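Local coordinates for glyoxalase-related enzyme, AraC type (Clostridium phytofermentans, PDB 3BT3), which is of unknown function but belongs to the glyoxalase-related VOC superfamily, and probably serves as a ligand-sensing part of an AraC-type transcription regulator, at residues V36-I49 / D59-A71. Sequence-based numbering, arbitrary orientation.
Sequences VKWFEEILGWSGDI and DYGCVFDYPSEVA
Val63 sets CG2 over the centre of the Phe39 ring, 3.8 Å from its centroid and 9° off the ring normal, a CH-pi contact; the opposite face of that ring takes CZ3 of Trp38. The Trp45 indole is also covered on both sides. Phe39 CD2 and Leu43 CD1 lie over one face, and on the other Asp65 CA stands 3.9 Å from the centroid of the five-membered ring, while the carbonyl carbon of Val63 comes near the plane at the edge. Trp45 CG stands anti to the carbonyl carbon (chi1 -73°), which turns the indole back over the backbone of Asp65; its NE1 is hydrogen-bonded to Tyr18 OH of the second subunit. Ser46 CB meets Phe64 CE1 at 3.7 Å, and Ser46 O lies over one face of the Phe64 ring. CG1 of Val63 reaches CG2 of Val36 at 4.0 Å, with Leu83 of strand 81-85 packing on both valines.

Strands 46-49 and 61-64 run antiparallel as a beta hairpin; Val63 faces the helix, while Ser46 and Phe64 project from the other face of the sheet. Ser46 and Phe64 exchange two hydrogen bonds, the one from Ser46 N to Phe64 O being 2.9 Å long and nearly straight at 175°. Asp48 and Cys62 form the second hydrogen-bonded pair, 3.1 Å each way between Asp48 N and Cys62 O and between Cys62 N and Asp48 O. Gly47 lies opposite Val63, where a bare CA fits under Val63 CG1. Beyond the Ser46-Phe64 pair a water sits within hydrogen-bonding distance of Gly44 O, Asp65 O and Ser46 OG, linking the two segments.

Four backbone hydrogen bonds thus join the two hairpin strands, whereas Val36 and Phe39 seat helix 32-41 against Val63, as in the beta-alpha-beta-beta-beta module of VOC proteins, and Trp45 carries the contact into the dimer interface.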
loop_
_atom_site.group_PDB
_atom_site.type_symbol
_atom_site.label_atom_id
_atom_site.label_comp_id
_atom_site.label_asym_id
_atom_site.label_seq_id
_atom_site.Cartn_x
_atom_site.Cartn_y
_atom_site.Cartn_z
ATOM N N VAL A 36 13.404 7.751 6.593
ATOM C CA VAL A 36 14.219 6.586 6.278
ATOM C C VAL A 36 15.075 6.155 7.474
ATOM O O VAL A 36 15.270 4.960 7.700
ATOM C CB VAL A 36 15.133 6.885 5.068
ATOM C CG1 VAL A 36 16.251 5.872 4.981
ATOM C CG2 VAL A 36 14.319 6.865 3.796
ATOM N N LYS A 37 15.589 7.121 8.231
ATOM C CA LYS A 37 16.423 6.807 9.386
ATOM C C LYS A 37 15.573 6.132 10.447
ATOM O O LYS A 37 16.034 5.241 11.161
ATOM C CB LYS A 37 17.064 8.076 9.954
ATOM C CG LYS A 37 18.343 8.471 9.243
ATOM C CD LYS A 37 18.837 9.849 9.677
ATOM C CE LYS A 37 20.253 10.144 9.156
ATOM N NZ LYS A 37 20.368 10.088 7.662
ATOM N N TRP A 38 14.316 6.546 10.527
ATOM C CA TRP A 38 13.406 5.976 11.497
ATOM C C TRP A 38 13.133 4.513 11.133
ATOM O O TRP A 38 13.253 3.620 11.981
ATOM C CB TRP A 38 12.104 6.772 11.527
ATOM C CG TRP A 38 11.156 6.279 12.554
ATOM C CD1 TRP A 38 11.144 6.598 13.883
ATOM C CD2 TRP A 38 10.114 5.325 12.358
ATOM N NE1 TRP A 38 10.158 5.897 14.530
ATOM C CE2 TRP A 38 9.509 5.104 13.617
ATOM C CE3 TRP A 38 9.629 4.633 11.242
ATOM C CZ2 TRP A 38 8.445 4.209 13.792
ATOM C CZ3 TRP A 38 8.568 3.744 11.416
ATOM C CH2 TRP A 38 7.990 3.542 12.683
ATOM N N PHE A 39 12.785 4.269 9.872
ATOM C CA PHE A 39 12.513 2.913 9.437
ATOM C C PHE A 39 13.722 2.025 9.681
ATOM O O PHE A 39 13.582 0.828 9.927
ATOM C CB PHE A 39 12.151 2.875 7.949
ATOM C CG PHE A 39 10.683 3.002 7.678
ATOM C CD1 PHE A 39 10.098 4.248 7.494
ATOM C CD2 PHE A 39 9.883 1.869 7.612
ATOM C CE1 PHE A 39 8.744 4.362 7.252
ATOM C CE2 PHE A 39 8.522 1.970 7.370
ATOM C CZ PHE A 39 7.951 3.212 7.189
ATOM N N GLU A 40 14.913 2.612 9.604
ATOM C CA GLU A 40 16.148 1.860 9.815
ATOM C C GLU A 40 16.441 1.625 11.299
ATOM O O GLU A 40 16.666 0.488 11.729
ATOM C CB GLU A 40 17.345 2.585 9.166
ATOM C CG GLU A 40 17.448 2.435 7.644
ATOM C CD GLU A 40 18.544 3.315 7.010
ATOM O OE1 GLU A 40 18.835 3.147 5.797
ATOM O OE2 GLU A 40 19.109 4.182 7.712
ATOM N N GLU A 41 16.421 2.695 12.081
ATOM C CA GLU A 41 16.735 2.599 13.499
ATOM C C GLU A 41 15.707 1.929 14.388
ATOM O O GLU A 41 16.070 1.268 15.354
ATOM C CB GLU A 41 17.036 3.988 14.059
ATOM C CG GLU A 41 18.255 4.648 13.450
ATOM C CD GLU A 41 18.425 6.081 13.919
ATOM O OE1 GLU A 41 18.388 6.302 15.151
ATOM O OE2 GLU A 41 18.591 6.980 13.061
ATOM N N ILE A 42 14.429 2.092 14.074
ATOM C CA ILE A 42 13.395 1.515 14.909
ATOM C C ILE A 42 12.834 0.183 14.437
ATOM O O ILE A 42 12.678 -0.741 15.239
ATOM C CB ILE A 42 12.231 2.494 15.089
ATOM C CG1 ILE A 42 12.759 3.857 15.557
ATOM C CG2 ILE A 42 11.225 1.925 16.067
ATOM C CD1 ILE A 42 13.764 3.790 16.695
ATOM N N LEU A 43 12.527 0.065 13.152
ATOM C CA LEU A 43 11.970 -1.179 12.650
ATOM C C LEU A 43 13.010 -2.123 12.066
ATOM O O LEU A 43 12.703 -3.273 11.755
ATOM C CB LEU A 43 10.898 -0.896 11.597
ATOM C CG LEU A 43 9.615 -0.218 12.079
ATOM C CD1 LEU A 43 8.593 -0.238 10.943
ATOM C CD2 LEU A 43 9.062 -0.941 13.312
ATOM N N GLY A 44 14.240 -1.640 11.907
ATOM C CA GLY A 44 15.284 -2.483 11.351
ATOM C C GLY A 44 15.155 -2.713 9.853
ATOM O O GLY A 44 15.630 -3.720 9.332
ATOM N N TRP A 45 14.506 -1.786 9.159
ATOM C CA TRP A 45 14.336 -1.886 7.713
ATOM C C TRP A 45 15.501 -1.210 6.978
ATOM O O TRP A 45 16.417 -0.679 7.596
ATOM C CB TRP A 45 13.028 -1.213 7.294
ATOM C CG TRP A 45 11.797 -1.967 7.658
ATOM C CD1 TRP A 45 11.611 -2.763 8.756
ATOM C CD2 TRP A 45 10.544 -1.943 6.963
ATOM N NE1 TRP A 45 10.320 -3.231 8.784
ATOM C CE2 TRP A 45 9.643 -2.741 7.697
ATOM C CE3 TRP A 45 10.096 -1.320 5.789
ATOM C CZ2 TRP A 45 8.319 -2.931 7.300
ATOM C CZ3 TRP A 45 8.781 -1.509 5.393
ATOM C CH2 TRP A 45 7.906 -2.310 6.148
ATOM N N SER A 46 15.457 -1.234 5.653
ATOM C CA SER A 46 16.489 -0.608 4.843
ATOM C C SER A 46 15.838 0.416 3.938
ATOM O O SER A 46 14.648 0.327 3.650
ATOM C CB SER A 46 17.223 -1.655 4.005
ATOM O OG SER A 46 18.040 -2.464 4.829
ATOM N N GLY A 47 16.608 1.394 3.489
ATOM C CA GLY A 47 16.027 2.401 2.632
ATOM C C GLY A 47 17.021 3.087 1.732
ATOM O O GLY A 47 18.230 2.950 1.897
ATOM N N ASP A 48 16.501 3.831 0.769
ATOM C CA ASP A 48 17.352 4.549 -0.155
ATOM C C ASP A 48 16.565 5.658 -0.815
ATOM O O ASP A 48 15.423 5.469 -1.231
ATOM C CB ASP A 48 17.921 3.592 -1.208
ATOM C CG ASP A 48 18.870 4.281 -2.171
ATOM O OD1 ASP A 48 18.395 4.827 -3.190
ATOM O OD2 ASP A 48 20.093 4.290 -1.904
ATOM N N ILE A 49 17.179 6.829 -0.885
ATOM C CA ILE A 49 16.550 7.979 -1.499
ATOM C C ILE A 49 17.078 8.077 -2.925
ATOM O O ILE A 49 18.270 8.246 -3.151
ATOM C CB ILE A 49 16.868 9.239 -0.686
ATOM C CG1 ILE A 49 16.192 9.120 0.688
ATOM C CG2 ILE A 49 16.428 10.483 -1.443
ATOM C CD1 ILE A 49 16.538 10.218 1.667
ATOM N N ASP A 59 12.674 13.554 -2.936
ATOM C CA ASP A 59 11.384 13.679 -3.619
ATOM C C ASP A 59 10.811 12.278 -3.758
ATOM O O ASP A 59 9.605 12.075 -3.680
ATOM C CB ASP A 59 11.538 14.254 -5.032
ATOM C CG ASP A 59 11.777 15.745 -5.043
ATOM O OD1 ASP A 59 11.078 16.467 -4.295
ATOM O OD2 ASP A 59 12.655 16.193 -5.817
ATOM N N TYR A 60 11.697 11.317 -3.982
ATOM C CA TYR A 60 11.282 9.940 -4.149
ATOM C C TYR A 60 12.286 8.975 -3.555
ATOM O O TYR A 60 13.500 9.189 -3.633
ATOM C CB TYR A 60 11.100 9.594 -5.631
ATOM C CG TYR A 60 10.674 8.163 -5.809
ATOM C CD1 TYR A 60 9.400 7.747 -5.419
ATOM C CD2 TYR A 60 11.566 7.203 -6.279
ATOM C CE1 TYR A 60 9.031 6.414 -5.483
ATOM C CE2 TYR A 60 11.206 5.861 -6.350
ATOM C CZ TYR A 60 9.935 5.477 -5.950
ATOM O OH TYR A 60 9.560 4.161 -6.017
ATOM N N GLY A 61 11.764 7.906 -2.969
ATOM C CA GLY A 61 12.613 6.901 -2.371
ATOM C C GLY A 61 11.765 5.744 -1.895
ATOM O O GLY A 61 10.586 5.647 -2.247
ATOM N N CYS A 62 12.348 4.851 -1.106
ATOM C CA CYS A 62 11.567 3.750 -0.601
ATOM C C CYS A 62 12.246 3.047 0.541
ATOM O O CYS A 62 13.438 3.235 0.779
ATOM C CB CYS A 62 11.263 2.758 -1.723
ATOM S SG CYS A 62 12.715 2.011 -2.426
ATOM N N VAL A 63 11.459 2.260 1.264
ATOM C CA VAL A 63 11.951 1.478 2.380
ATOM C C VAL A 63 11.384 0.070 2.239
ATOM O O VAL A 63 10.278 -0.119 1.744
ATOM C CB VAL A 63 11.528 2.091 3.748
ATOM C CG1 VAL A 63 12.247 3.400 3.949
ATOM C CG2 VAL A 63 10.015 2.305 3.803
ATOM N N PHE A 64 12.158 -0.919 2.658
ATOM C CA PHE A 64 11.738 -2.302 2.564
ATOM C C PHE A 64 12.301 -3.073 3.742
ATOM O O PHE A 64 13.332 -2.685 4.314
ATOM C CB PHE A 64 12.210 -2.911 1.240
ATOM C CG PHE A 64 13.378 -2.193 0.619
ATOM C CD1 PHE A 64 14.652 -2.294 1.170
ATOM C CD2 PHE A 64 13.198 -1.392 -0.506
ATOM C CE1 PHE A 64 15.735 -1.607 0.613
ATOM C CE2 PHE A 64 14.270 -0.701 -1.071
ATOM C CZ PHE A 64 15.543 -0.807 -0.509
ATOM N N ASP A 65 11.615 -4.158 4.104
ATOM C CA ASP A 65 12.023 -4.974 5.236
ATOM C C ASP A 65 13.270 -5.821 4.999
ATOM O O ASP A 65 14.001 -6.107 5.938
ATOM C CB ASP A 65 10.857 -5.852 5.705
ATOM C CG ASP A 65 10.257 -6.684 4.584
ATOM O OD1 ASP A 65 9.649 -6.108 3.648
ATOM O OD2 ASP A 65 10.396 -7.922 4.640
ATOM N N TYR A 66 13.527 -6.207 3.754
ATOM C CA TYR A 66 14.711 -7.009 3.436
ATOM C C TYR A 66 15.954 -6.151 3.183
ATOM O O TYR A 66 15.876 -4.926 3.197
ATOM C CB TYR A 66 14.433 -7.914 2.223
ATOM C CG TYR A 66 13.505 -7.324 1.180
ATOM C CD1 TYR A 66 14.005 -6.660 0.057
ATOM C CD2 TYR A 66 12.118 -7.422 1.326
ATOM C CE1 TYR A 66 13.137 -6.104 -0.902
ATOM C CE2 TYR A 66 11.248 -6.870 0.383
ATOM C CZ TYR A 66 11.758 -6.214 -0.726
ATOM O OH TYR A 66 10.883 -5.658 -1.636
ATOM N N PRO A 67 17.122 -6.790 2.967
ATOM C CA PRO A 67 18.379 -6.072 2.712
ATOM C C PRO A 67 18.401 -5.427 1.328
ATOM O O PRO A 67 17.602 -5.782 0.462
ATOM C CB PRO A 67 19.439 -7.165 2.838
ATOM C CG PRO A 67 18.789 -8.187 3.728
ATOM C CD PRO A 67 17.390 -8.223 3.189
ATOM N N SER A 68 19.329 -4.495 1.125
ATOM C CA SER A 68 19.465 -3.787 -0.150
ATOM C C SER A 68 19.731 -4.733 -1.321
ATOM O O SER A 68 19.322 -4.463 -2.454
ATOM C CB SER A 68 20.594 -2.756 -0.063
ATOM O OG SER A 68 20.342 -1.811 0.964
ATOM N N GLU A 69 20.425 -5.834 -1.037
ATOM C CA GLU A 69 20.756 -6.843 -2.041
ATOM C C GLU A 69 19.524 -7.222 -2.863
ATOM O O GLU A 69 19.623 -7.487 -4.064
ATOM C CB GLU A 69 21.330 -8.080 -1.348
ATOM C CG GLU A 69 20.448 -8.608 -0.222
ATOM C CD GLU A 69 21.230 -9.377 0.835
ATOM O OE1 GLU A 69 22.189 -8.805 1.398
ATOM O OE2 GLU A 69 20.880 -10.547 1.106
ATOM N N VAL A 70 18.365 -7.250 -2.207
ATOM C CA VAL A 70 17.107 -7.573 -2.871
ATOM C C VAL A 70 16.308 -6.285 -3.047
ATOM O O VAL A 70 15.904 -5.651 -2.071
ATOM C CB VAL A 70 16.273 -8.568 -2.046
ATOM C CG1 VAL A 70 15.123 -9.098 -2.891
ATOM C CG2 VAL A 70 17.155 -9.701 -1.546
ATOM N N ALA A 71 16.088 -5.919 -4.303
ATOM C CA ALA A 71 15.368 -4.710 -4.697
ATOM C C ALA A 71 16.157 -4.268 -5.912
ATOM O O ALA A 71 15.600 -3.845 -6.928
ATOM C CB ALA A 71 15.441 -3.638 -3.606
HETATM O O HOH W 1 16.510 -4.478 6.482
#